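PDB 3JVG: T-cell surface glycoprotein CD1A1 antigen from Gallus gallus, which probably presents lipid antigens to T cells at the cell surface, as other members of the CD1 family do. Local coordinates for residues 10-15 with 91-96. Sequence-based numbering, arbitrary orientation.
Sequences LLHFAT and FQSSIG
His12 and Ser93 form a hydrogen-bonded antiparallel pair and also join through their side chains: a bent hydrogen bond (2.8 Å, 137°) links His12 ND1 and Ser93 OG, which sits at the ring edge close to its plane. A turn of Ser93 about its first torsion (chi1 -35°), which leaves OG beside its own backbone N, brings the hydroxyl to that edge. The backbones of the pair exchange two hydrogen bonds, His12 N to Ser93 O and Ser93 N to His12 O, both 2.9 Å; the second donor stands well above the carbonyl plane. Leu10 with Ile95 and Ala14 with Phe91 each make the same two-way exchange. Strands 6-18 and 89-99 are the central pair of the eight-stranded antiparallel floor of the MHC-I-like platform. On the His12 face, helix 58-82 covers the pair: Tyr71 OH hydrogen-bonds Ser93 OG, while Tyr71 and Phe75 meet the imidazole edge-to-face. The other face, where Phe13 CB packs 3.7 Å from Gln92 CG and Leu11 CD2 rests 3.6 Å from Ser94 OG, lies against the chain of another protein, probably beta-2-microglobulin. Gln92 hydrogen-bonds that chain through both OE1 and NE2, and one of its aromatic side chains meets the Phe13 ring edge-to-face.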
loop_
_atom_site.group_PDB
_atom_site.type_symbol
_atom_site.label_atom_id
_atom_site.label_comp_id
_atom_site.label_asym_id
_atom_site.label_seq_id
_atom_site.Cartn_x
_atom_site.Cartn_y
_atom_site.Cartn_z
ATOM N N LEU A 10 -1.580 -6.622 -10.285
ATOM C CA LEU A 10 -2.479 -7.524 -9.596
ATOM C C LEU A 10 -1.714 -8.170 -8.473
ATOM O O LEU A 10 -0.647 -8.783 -8.710
ATOM C CB LEU A 10 -2.984 -8.613 -10.538
ATOM C CG LEU A 10 -3.739 -8.141 -11.802
ATOM C CD1 LEU A 10 -4.094 -9.364 -12.674
ATOM C CD2 LEU A 10 -5.039 -7.333 -11.427
ATOM N N LEU A 11 -2.288 -8.107 -7.285
ATOM C CA LEU A 11 -1.684 -8.655 -6.092
ATOM C C LEU A 11 -2.558 -9.801 -5.579
ATOM O O LEU A 11 -3.823 -9.709 -5.505
ATOM C CB LEU A 11 -1.659 -7.553 -5.050
ATOM C CG LEU A 11 -0.782 -6.309 -5.255
ATOM C CD1 LEU A 11 -0.801 -5.438 -3.948
ATOM C CD2 LEU A 11 0.782 -6.681 -5.712
ATOM N N HIS A 12 -1.926 -10.871 -5.172
ATOM C CA HIS A 12 -2.661 -11.974 -4.574
ATOM C C HIS A 12 -1.889 -12.453 -3.338
ATOM O O HIS A 12 -0.633 -12.338 -3.263
ATOM C CB HIS A 12 -2.832 -13.046 -5.648
ATOM C CG HIS A 12 -2.737 -14.475 -5.175
ATOM N ND1 HIS A 12 -1.537 -15.169 -5.131
ATOM C CD2 HIS A 12 -3.702 -15.376 -4.842
ATOM C CE1 HIS A 12 -1.764 -16.415 -4.750
ATOM N NE2 HIS A 12 -3.065 -16.566 -4.555
ATOM N N PHE A 13 -2.612 -12.922 -2.327
ATOM C CA PHE A 13 -1.921 -13.553 -1.198
ATOM C C PHE A 13 -2.756 -14.670 -0.670
ATOM O O PHE A 13 -3.986 -14.666 -0.842
ATOM C CB PHE A 13 -1.576 -12.598 -0.068
ATOM C CG PHE A 13 -2.751 -11.767 0.459
ATOM C CD1 PHE A 13 -3.457 -12.177 1.590
ATOM C CD2 PHE A 13 -3.076 -10.544 -0.140
ATOM C CE1 PHE A 13 -4.489 -11.436 2.095
ATOM C CE2 PHE A 13 -4.131 -9.761 0.364
ATOM C CZ PHE A 13 -4.830 -10.215 1.478
ATOM N N ALA A 14 -2.085 -15.625 -0.017
ATOM C CA ALA A 14 -2.740 -16.826 0.506
ATOM C C ALA A 14 -2.049 -17.329 1.761
ATOM O O ALA A 14 -0.830 -17.563 1.786
ATOM C CB ALA A 14 -2.776 -17.916 -0.561
ATOM N N THR A 15 -2.821 -17.476 2.820
ATOM C CA THR A 15 -2.314 -18.117 4.003
ATOM C C THR A 15 -2.789 -19.568 3.980
ATOM O O THR A 15 -4.001 -19.854 4.077
ATOM C CB THR A 15 -2.863 -17.445 5.302
ATOM O OG1 THR A 15 -2.572 -16.053 5.278
ATOM C CG2 THR A 15 -2.221 -18.041 6.488
ATOM N N PHE A 91 1.969 -17.502 0.788
ATOM C CA PHE A 91 2.429 -17.176 -0.543
ATOM C C PHE A 91 1.782 -15.881 -0.968
ATOM O O PHE A 91 0.647 -15.587 -0.549
ATOM C CB PHE A 91 2.089 -18.261 -1.543
ATOM C CG PHE A 91 3.047 -19.375 -1.575
ATOM C CD1 PHE A 91 2.853 -20.484 -0.770
ATOM C CD2 PHE A 91 4.146 -19.325 -2.424
ATOM C CE1 PHE A 91 3.779 -21.580 -0.781
ATOM C CE2 PHE A 91 5.075 -20.389 -2.503
ATOM C CZ PHE A 91 4.899 -21.536 -1.669
ATOM N N GLN A 92 2.535 -15.117 -1.760
ATOM C CA GLN A 92 2.050 -13.956 -2.458
ATOM C C GLN A 92 2.455 -13.948 -3.939
ATOM O O GLN A 92 3.503 -14.553 -4.335
ATOM C CB GLN A 92 2.534 -12.678 -1.734
ATOM C CG GLN A 92 2.152 -12.595 -0.250
ATOM C CD GLN A 92 3.104 -11.680 0.517
ATOM O OE1 GLN A 92 4.093 -12.162 1.065
ATOM N NE2 GLN A 92 2.881 -10.351 0.446
ATOM N N SER A 93 1.630 -13.283 -4.762
ATOM C CA SER A 93 1.996 -12.978 -6.155
ATOM C C SER A 93 1.807 -11.528 -6.438
ATOM O O SER A 93 0.849 -10.947 -5.950
ATOM C CB SER A 93 1.106 -13.662 -7.230
ATOM O OG SER A 93 0.680 -14.917 -6.879
ATOM N N SER A 94 2.653 -10.998 -7.325
ATOM C CA SER A 94 2.555 -9.625 -7.835
ATOM C C SER A 94 2.740 -9.796 -9.328
ATOM O O SER A 94 3.773 -10.340 -9.767
ATOM C CB SER A 94 3.666 -8.789 -7.235
ATOM O OG SER A 94 3.671 -7.439 -7.674
ATOM N N ILE A 95 1.741 -9.371 -10.127
ATOM C CA ILE A 95 1.765 -9.662 -11.547
ATOM C C ILE A 95 1.298 -8.446 -12.292
ATOM O O ILE A 95 0.258 -7.856 -11.906
ATOM C CB ILE A 95 0.778 -10.828 -11.902
ATOM C CG1 ILE A 95 1.029 -12.067 -11.025
ATOM C CG2 ILE A 95 0.988 -11.288 -13.343
ATOM C CD1 ILE A 95 0.061 -13.265 -11.371
ATOM N N GLY A 96 2.004 -8.067 -13.357
ATOM C CA GLY A 96 1.589 -6.854 -14.066
ATOM C C GLY A 96 2.555 -6.326 -15.111
ATOM O O GLY A 96 3.432 -7.056 -15.556
#